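Local structure of protein Dok-7 (Mus musculus, 3ML4) at residues Leu128-Leu142 and Ala145-Leu158. The protein acts as a muscle adaptor that, as a homodimer, induces autophosphorylation of the receptor tyrosine kinase MuSK in building the neuromuscular synapse. Numbering follows the deposited sequence.
Sequences LESGPATLHLCNDIL and ARDIPPTVMGQWKL
T134 and A145 form an antiparallel hydrogen-bonded pair, T134 N to A145 O at 2.9 Å, while L142 and W156 form another, L142 N to W156 O at 2.6 Å; L158 N bonds to D140 O. Strand 141-146 pairs with 133-138 and, on its other flank, with 151-157, an edge strand within this chain. On the L142 face, L142 CD2 lies 4.0 Å from W156 CE3, while the L128 and W156 side chains come from opposite directions, L128 CD2 meeting W156 CH2 at 4.1 Å. L158 CD1 packs on L142 CB at 3.6 Å, and the L158 and L137 side chains cross at about a right angle. These hairpins belong to the antiparallel sheet of the IRS-type PTB domain, whose helix 193-203 covers L137, L142 and L158; W156 NE1 bonds to W182 O. At the other end, R146, bent at chi3 (83°), sets its guanidinium under the E129 carboxylate, OE1 3.2 Å from NE but well out of plane, a purely electrostatic salt bridge. R146 NE also bonds D147 OD1 weakly, and a water accepts from R146 NH1 at 2.8 Å. A leucine replacing R146 would probably leave E129 and D147 without their shared countercharge and this water without its donor.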
ATOM      1  N   LEU B 128      26.982  -9.673  -9.055  1.00 31.33           N
ATOM      2  CA  LEU B 128      25.936  -9.776 -10.077  1.00 31.15           C
ATOM      3  C   LEU B 128      26.459 -10.361 -11.382  1.00 31.32           C
ATOM      4  O   LEU B 128      27.563 -10.035 -11.828  1.00 31.59           O
ATOM      5  CB  LEU B 128      25.321  -8.401 -10.375  1.00 31.08           C
ATOM      6  CG  LEU B 128      24.680  -7.530  -9.289  1.00 30.53           C
ATOM      7  CD1 LEU B 128      24.421  -6.146  -9.844  1.00 29.95           C
ATOM      8  CD2 LEU B 128      23.389  -8.137  -8.763  1.00 30.60           C
ATOM      9  N   GLU B 129      25.649 -11.218 -11.993  1.00 31.20           N
ATOM     10  CA  GLU B 129      25.917 -11.718 -13.328  1.00 31.00           C
ATOM     11  C   GLU B 129      25.894 -10.562 -14.319  1.00 30.90           C
ATOM     12  O   GLU B 129      25.014  -9.701 -14.267  1.00 30.94           O
ATOM     13  CB  GLU B 129      24.867 -12.756 -13.713  1.00 30.99           C
ATOM     14  CG  GLU B 129      25.204 -13.541 -14.972  1.00 31.06           C
ATOM     15  CD  GLU B 129      24.077 -14.457 -15.425  1.00 31.00           C
ATOM     16  OE1 GLU B 129      23.016 -14.507 -14.758  1.00 29.66           O
ATOM     17  OE2 GLU B 129      24.262 -15.134 -16.460  1.00 31.37           O
ATOM     18  N   SER B 130      26.864 -10.550 -15.220  1.00 30.83           N
ATOM     19  CA  SER B 130      26.947  -9.513 -16.242  1.00 30.73           C
ATOM     20  C   SER B 130      26.059  -9.814 -17.456  1.00 30.59           C
ATOM     21  O   SER B 130      25.579 -10.940 -17.619  1.00 30.54           O
ATOM     22  CB  SER B 130      28.405  -9.315 -16.674  1.00 30.79           C
ATOM     23  OG  SER B 130      28.948 -10.499 -17.225  1.00 30.76           O
ATOM     24  N   GLY B 131      25.847  -8.794 -18.292  1.00 30.49           N
ATOM     25  CA  GLY B 131      25.089  -8.920 -19.539  1.00 30.27           C
ATOM     26  C   GLY B 131      23.754  -8.194 -19.499  1.00 30.38           C
ATOM     27  O   GLY B 131      23.403  -7.606 -18.472  1.00 30.37           O
ATOM     28  N   PRO B 132      22.989  -8.237 -20.615  1.00 30.29           N
ATOM     29  CA  PRO B 132      21.660  -7.622 -20.660  1.00 30.19           C
ATOM     30  C   PRO B 132      20.768  -8.051 -19.493  1.00 29.99           C
ATOM     31  O   PRO B 132      20.785  -9.215 -19.077  1.00 30.16           O
ATOM     32  CB  PRO B 132      21.085  -8.132 -21.983  1.00 30.15           C
ATOM     33  CG  PRO B 132      22.286  -8.336 -22.837  1.00 30.34           C
ATOM     34  CD  PRO B 132      23.335  -8.868 -21.903  1.00 30.29           C
ATOM     35  N   ALA B 133      20.014  -7.095 -18.966  1.00 29.49           N
ATOM     36  CA  ALA B 133      19.101  -7.323 -17.855  1.00 29.05           C
ATOM     37  C   ALA B 133      18.125  -6.172 -17.829  1.00 28.76           C
ATOM     38  O   ALA B 133      18.288  -5.200 -18.561  1.00 28.65           O
ATOM     39  CB  ALA B 133      19.860  -7.381 -16.552  1.00 28.93           C
ATOM     40  N   THR B 134      17.110  -6.270 -16.983  1.00 28.64           N
ATOM     41  CA  THR B 134      16.172  -5.166 -16.836  1.00 28.74           C
ATOM     42  C   THR B 134      16.084  -4.732 -15.378  1.00 28.06           C
ATOM     43  O   THR B 134      15.855  -5.553 -14.496  1.00 28.36           O
ATOM     44  CB  THR B 134      14.786  -5.498 -17.454  1.00 28.57           C
ATOM     45  OG1 THR B 134      13.823  -4.533 -17.026  1.00 29.92           O
ATOM     46  CG2 THR B 134      14.323  -6.875 -17.031  1.00 30.00           C
ATOM     47  N   LEU B 135      16.303  -3.444 -15.130  1.00 27.45           N
ATOM     48  CA  LEU B 135      16.215  -2.905 -13.773  1.00 26.76           C
ATOM     49  C   LEU B 135      14.786  -2.488 -13.461  1.00 26.44           C
ATOM     50  O   LEU B 135      14.188  -1.716 -14.213  1.00 26.39           O
ATOM     51  CB  LEU B 135      17.163  -1.713 -13.586  1.00 26.42           C
ATOM     52  CG  LEU B 135      17.224  -1.130 -12.167  1.00 26.12           C
ATOM     53  CD1 LEU B 135      18.061  -1.999 -11.229  1.00 25.19           C
ATOM     54  CD2 LEU B 135      17.759   0.291 -12.190  1.00 26.36           C
ATOM     55  N   HIS B 136      14.245  -2.999 -12.358  1.00 26.05           N
ATOM     56  CA  HIS B 136      12.883  -2.652 -11.937  1.00 26.11           C
ATOM     57  C   HIS B 136      12.845  -1.884 -10.624  1.00 25.99           C
ATOM     58  O   HIS B 136      13.442  -2.298  -9.629  1.00 25.80           O
ATOM     59  CB  HIS B 136      12.012  -3.904 -11.803  1.00 26.03           C
ATOM     60  CG  HIS B 136      11.818  -4.647 -13.084  1.00 26.39           C
ATOM     61  ND1 HIS B 136      10.712  -4.470 -13.886  1.00 27.21           N
ATOM     62  CD2 HIS B 136      12.588  -5.571 -13.705  1.00 27.25           C
ATOM     63  CE1 HIS B 136      10.808  -5.251 -14.945  1.00 27.61           C
ATOM     64  NE2 HIS B 136      11.937  -5.931 -14.860  1.00 27.94           N
ATOM     65  N   LEU B 137      12.143  -0.759 -10.629  1.00 26.06           N
ATOM     66  CA  LEU B 137      11.821  -0.078  -9.388  1.00 26.39           C
ATOM     67  C   LEU B 137      10.364  -0.366  -9.069  1.00 26.48           C
ATOM     68  O   LEU B 137       9.478  -0.041  -9.859  1.00 26.48           O
ATOM     69  CB  LEU B 137      12.086   1.423  -9.495  1.00 26.28           C
ATOM     70  CG  LEU B 137      11.858   2.255  -8.231  1.00 27.05           C
ATOM     71  CD1 LEU B 137      12.997   3.237  -8.002  1.00 27.54           C
ATOM     72  CD2 LEU B 137      10.532   2.992  -8.312  1.00 28.33           C
ATOM     73  N   CYS B 138      10.131  -1.018  -7.935  1.00 26.97           N
ATOM     74  CA  CYS B 138       8.777  -1.296  -7.465  1.00 27.38           C
ATOM     75  C   CYS B 138       8.535  -0.656  -6.101  1.00 27.59           C
ATOM     76  O   CYS B 138       8.754  -1.284  -5.062  1.00 27.67           O
ATOM     77  CB  CYS B 138       8.517  -2.799  -7.402  1.00 27.49           C
ATOM     78  SG  CYS B 138       6.770  -3.220  -7.217  1.00 27.89           S
ATOM     79  N   ASN B 139       8.088   0.600  -6.129  1.00 27.73           N
ATOM     80  CA  ASN B 139       7.875   1.418  -4.932  1.00 28.00           C
ATOM     81  C   ASN B 139       9.111   1.510  -4.021  1.00 28.20           C
ATOM     82  O   ASN B 139      10.006   2.311  -4.267  1.00 28.44           O
ATOM     83  CB  ASN B 139       6.623   0.970  -4.155  1.00 27.81           C
ATOM     84  CG  ASN B 139       5.362   0.982  -5.007  1.00 28.07           C
ATOM     85  OD1 ASN B 139       4.921   2.030  -5.480  1.00 28.70           O
ATOM     86  ND2 ASN B 139       4.773  -0.188  -5.200  1.00 27.50           N
ATOM     87  N   ASP B 140       9.152   0.690  -2.978  1.00 28.41           N
ATOM     88  CA  ASP B 140      10.214   0.753  -1.978  1.00 28.78           C
ATOM     89  C   ASP B 140      11.380  -0.207  -2.261  1.00 28.49           C
ATOM     90  O   ASP B 140      12.383  -0.191  -1.543  1.00 28.44           O
ATOM     91  CB  ASP B 140       9.645   0.530  -0.563  1.00 29.20           C
ATOM     92  CG  ASP B 140       8.429  -0.409  -0.545  1.00 30.79           C
ATOM     93  OD1 ASP B 140       7.573  -0.260   0.360  1.00 32.68           O
ATOM     94  OD2 ASP B 140       8.322  -1.287  -1.430  1.00 31.41           O
ATOM     95  N   ILE B 141      11.248  -1.019  -3.311  1.00 28.07           N
ATOM     96  CA  ILE B 141      12.268  -2.014  -3.654  1.00 27.55           C
ATOM     97  C   ILE B 141      12.866  -1.877  -5.061  1.00 27.15           C
ATOM     98  O   ILE B 141      12.185  -1.511  -6.023  1.00 26.93           O
ATOM     99  CB  ILE B 141      11.772  -3.467  -3.435  1.00 27.48           C
ATOM    100  CG1 ILE B 141      10.434  -3.704  -4.140  1.00 27.89           C
ATOM    101  CG2 ILE B 141      11.694  -3.777  -1.949  1.00 27.12           C
ATOM    102  CD1 ILE B 141      10.003  -5.176  -4.215  1.00 27.84           C
ATOM    103  N   LEU B 142      14.158  -2.170  -5.151  1.00 26.69           N
ATOM    104  CA  LEU B 142      14.874  -2.185  -6.416  1.00 26.35           C
ATOM    105  C   LEU B 142      15.298  -3.608  -6.729  1.00 25.97           C
ATOM    106  O   LEU B 142      15.809  -4.325  -5.871  1.00 25.72           O
ATOM    107  CB  LEU B 142      16.098  -1.266  -6.372  1.00 26.41           C
ATOM    108  CG  LEU B 142      16.840  -1.033  -7.695  1.00 26.50           C
ATOM    109  CD1 LEU B 142      16.050  -0.098  -8.613  1.00 25.90           C
ATOM    110  CD2 LEU B 142      18.246  -0.491  -7.442  1.00 26.48           C
ATOM    111  N   ALA B 145      16.487  -8.047 -13.015  1.00 26.69           N
ATOM    112  CA  ALA B 145      15.847  -9.261 -13.533  1.00 27.15           C
ATOM    113  C   ALA B 145      16.400  -9.697 -14.883  1.00 27.43           C
ATOM    114  O   ALA B 145      16.718  -8.867 -15.735  1.00 27.52           O
ATOM    115  CB  ALA B 145      14.328  -9.086 -13.599  1.00 26.93           C
ATOM    116  N   ARG B 146      16.491 -11.013 -15.060  1.00 28.04           N
ATOM    117  CA  ARG B 146      17.107 -11.632 -16.230  1.00 28.56           C
ATOM    118  C   ARG B 146      16.289 -12.794 -16.744  1.00 28.62           C
ATOM    119  O   ARG B 146      15.519 -13.409 -15.997  1.00 28.30           O
ATOM    120  CB  ARG B 146      18.467 -12.213 -15.859  1.00 28.77           C
ATOM    121  CG  ARG B 146      19.647 -11.367 -16.200  1.00 30.20           C
ATOM    122  CD  ARG B 146      20.921 -12.138 -15.905  1.00 31.97           C
ATOM    123  NE  ARG B 146      21.268 -13.041 -16.996  1.00 33.54           N
ATOM    124  CZ  ARG B 146      22.054 -12.714 -18.015  1.00 34.11           C
ATOM    125  NH1 ARG B 146      22.584 -11.498 -18.088  1.00 34.93           N
ATOM    126  NH2 ARG B 146      22.309 -13.604 -18.961  1.00 34.01           N
ATOM    127  N   ASP B 147      16.518 -13.112 -18.017  1.00 28.82           N
ATOM    128  CA  ASP B 147      16.004 -14.316 -18.674  1.00 29.20           C
ATOM    129  C   ASP B 147      14.494 -14.311 -18.898  1.00 29.44           C
ATOM    130  O   ASP B 147      13.777 -13.394 -18.486  1.00 29.60           O
ATOM    131  CB  ASP B 147      16.417 -15.606 -17.932  1.00 29.10           C
ATOM    132  CG  ASP B 147      17.872 -15.602 -17.478  1.00 29.24           C
ATOM    133  OD1 ASP B 147      18.695 -14.866 -18.063  1.00 30.11           O
ATOM    134  OD2 ASP B 147      18.194 -16.348 -16.526  1.00 29.59           O
ATOM    135  N   ILE B 148      14.036 -15.340 -19.600  1.00 29.73           N
ATOM    136  CA  ILE B 148      12.627 -15.625 -19.744  1.00 29.96           C
ATOM    137  C   ILE B 148      12.471 -17.074 -19.304  1.00 30.11           C
ATOM    138  O   ILE B 148      13.180 -17.939 -19.815  1.00 30.17           O
ATOM    139  CB  ILE B 148      12.143 -15.419 -21.195  1.00 29.89           C
ATOM    140  CG1 ILE B 148      12.352 -13.960 -21.622  1.00 29.75           C
ATOM    141  CG2 ILE B 148      10.672 -15.801 -21.320  1.00 29.72           C
ATOM    142  CD1 ILE B 148      12.503 -13.749 -23.125  1.00 29.33           C
ATOM    143  N   PRO B 149      11.597 -17.335 -18.310  1.00 30.33           N
ATOM    144  CA  PRO B 149      10.826 -16.324 -17.569  1.00 30.60           C
ATOM    145  C   PRO B 149      11.717 -15.571 -16.576  1.00 30.65           C
ATOM    146  O   PRO B 149      12.602 -16.179 -15.981  1.00 30.59           O
ATOM    147  CB  PRO B 149       9.762 -17.155 -16.836  1.00 30.57           C
ATOM    148  CG  PRO B 149      10.375 -18.501 -16.665  1.00 30.60           C
ATOM    149  CD  PRO B 149      11.327 -18.705 -17.829  1.00 30.29           C
ATOM    150  N   PRO B 150      11.495 -14.252 -16.408  1.00 30.95           N
ATOM    151  CA  PRO B 150      12.386 -13.434 -15.577  1.00 31.27           C
ATOM    152  C   PRO B 150      12.548 -13.952 -14.149  1.00 31.63           C
ATOM    153  O   PRO B 150      11.565 -14.312 -13.502  1.00 31.51           O
ATOM    154  CB  PRO B 150      11.707 -12.061 -15.573  1.00 31.14           C
ATOM    155  CG  PRO B 150      10.885 -12.045 -16.797  1.00 30.91           C
ATOM    156  CD  PRO B 150      10.402 -13.448 -16.982  1.00 30.89           C
ATOM    157  N   THR B 151      13.795 -14.006 -13.691  1.00 32.28           N
ATOM    158  CA  THR B 151      14.110 -14.343 -12.303  1.00 33.04           C
ATOM    159  C   THR B 151      14.907 -13.213 -11.663  1.00 33.32           C
ATOM    160  O   THR B 151      15.695 -12.547 -12.330  1.00 33.36           O
ATOM    161  CB  THR B 151      14.906 -15.666 -12.180  1.00 32.91           C
ATOM    162  OG1 THR B 151      16.120 -15.570 -12.933  1.00 33.59           O
ATOM    163  CG2 THR B 151      14.089 -16.846 -12.687  1.00 32.86           C
ATOM    164  N   VAL B 152      14.691 -13.008 -10.368  1.00 34.08           N
ATOM    165  CA  VAL B 152      15.330 -11.931  -9.615  1.00 34.64           C
ATOM    166  C   VAL B 152      16.753 -12.327  -9.234  1.00 35.45           C
ATOM    167  O   VAL B 152      16.960 -13.333  -8.555  1.00 35.61           O
ATOM    168  CB  VAL B 152      14.497 -11.561  -8.352  1.00 34.47           C
ATOM    169  CG1 VAL B 152      15.276 -10.638  -7.404  1.00 34.32           C
ATOM    170  CG2 VAL B 152      13.180 -10.922  -8.761  1.00 33.90           C
HETATM  171  N   MSE B 153      17.718 -11.526  -9.673  1.00 36.29           N
HETATM  172  CA  MSE B 153      19.140 -11.787  -9.442  1.00 38.00           C
HETATM  173  C   MSE B 153      19.804 -10.796  -8.481  1.00 36.69           C
HETATM  174  O   MSE B 153      20.966 -10.970  -8.114  1.00 36.79           O
HETATM  175  CB  MSE B 153      19.899 -11.786 -10.768  1.00 37.89           C
HETATM  176  CG  MSE B 153      19.644 -10.557 -11.616  1.00 39.57           C
HETATM  177 SE   MSE B 153      21.158 -10.084 -12.747  1.00 43.53          SE
HETATM  178  CE  MSE B 153      20.250  -8.808 -13.888  1.00 39.91           C
ATOM    179  N   GLY B 154      19.071  -9.758  -8.097  1.00 35.95           N
ATOM    180  CA  GLY B 154      19.577  -8.741  -7.180  1.00 35.04           C
ATOM    181  C   GLY B 154      18.430  -7.904  -6.660  1.00 34.46           C
ATOM    182  O   GLY B 154      17.555  -7.514  -7.433  1.00 34.50           O
ATOM    183  N   GLN B 155      18.427  -7.643  -5.353  1.00 33.86           N
ATOM    184  CA  GLN B 155      17.346  -6.891  -4.707  1.00 33.42           C
ATOM    185  C   GLN B 155      17.832  -5.978  -3.580  1.00 32.84           C
ATOM    186  O   GLN B 155      18.659  -6.372  -2.759  1.00 33.02           O
ATOM    187  CB  GLN B 155      16.258  -7.835  -4.187  1.00 33.33           C
ATOM    188  CG  GLN B 155      16.736  -8.843  -3.142  1.00 33.83           C
ATOM    189  CD  GLN B 155      15.614  -9.717  -2.608  1.00 33.92           C
ATOM    190  OE1 GLN B 155      15.635 -10.937  -2.765  1.00 34.13           O
ATOM    191  NE2 GLN B 155      14.623  -9.093  -1.979  1.00 34.64           N
ATOM    192  N   TRP B 156      17.302  -4.759  -3.549  1.00 32.17           N
ATOM    193  CA  TRP B 156      17.649  -3.769  -2.532  1.00 31.46           C
ATOM    194  C   TRP B 156      16.399  -2.998  -2.131  1.00 31.39           C
ATOM    195  O   TRP B 156      15.543  -2.731  -2.974  1.00 31.46           O
ATOM    196  CB  TRP B 156      18.682  -2.767  -3.076  1.00 31.07           C
ATOM    197  CG  TRP B 156      19.950  -3.367  -3.647  1.00 30.50           C
ATOM    198  CD1 TRP B 156      21.148  -3.498  -3.010  1.00 30.43           C
ATOM    199  CD2 TRP B 156      20.138  -3.902  -4.967  1.00 29.78           C
ATOM    200  NE1 TRP B 156      22.074  -4.082  -3.846  1.00 30.03           N
ATOM    201  CE2 TRP B 156      21.480  -4.343  -5.051  1.00 30.21           C
ATOM    202  CE3 TRP B 156      19.305  -4.055  -6.082  1.00 30.02           C
ATOM    203  CZ2 TRP B 156      22.007  -4.933  -6.208  1.00 30.19           C
ATOM    204  CZ3 TRP B 156      19.827  -4.638  -7.231  1.00 30.37           C
ATOM    205  CH2 TRP B 156      21.170  -5.071  -7.284  1.00 30.55           C
ATOM    206  N   LYS B 157      16.289  -2.648  -0.851  1.00 31.32           N
ATOM    207  CA  LYS B 157      15.407  -1.558  -0.438  1.00 31.20           C
ATOM    208  C   LYS B 157      16.085  -0.281  -0.902  1.00 31.13           C
ATOM    209  O   LYS B 157      17.291  -0.112  -0.695  1.00 31.11           O
ATOM    210  CB  LYS B 157      15.252  -1.490   1.083  1.00 31.28           C
ATOM    211  CG  LYS B 157      14.336  -2.521   1.722  1.00 31.86           C
ATOM    212  CD  LYS B 157      13.826  -2.002   3.068  1.00 32.92           C
ATOM    213  CE  LYS B 157      14.010  -3.017   4.194  1.00 33.63           C
ATOM    214  NZ  LYS B 157      13.337  -4.328   3.940  1.00 34.88           N
ATOM    215  N   LEU B 158      15.325   0.618  -1.522  1.00 31.13           N
ATOM    216  CA  LEU B 158      15.845   1.944  -1.868  1.00 31.16           C
ATOM    217  C   LEU B 158      16.400   2.720  -0.666  1.00 31.07           C
ATOM    218  O   LEU B 158      17.369   3.462  -0.801  1.00 30.93           O
ATOM    219  CB  LEU B 158      14.790   2.773  -2.599  1.00 31.18           C
ATOM    220  CG  LEU B 158      15.134   3.090  -4.057  1.00 31.80           C
ATOM    221  CD1 LEU B 158      14.991   1.867  -4.958  1.00 32.37           C
ATOM    222  CD2 LEU B 158      14.275   4.234  -4.563  1.00 32.56           C
TER
HETATM  223  O   HOH W   1      22.521  -9.493 -16.156  1.00 24.96           O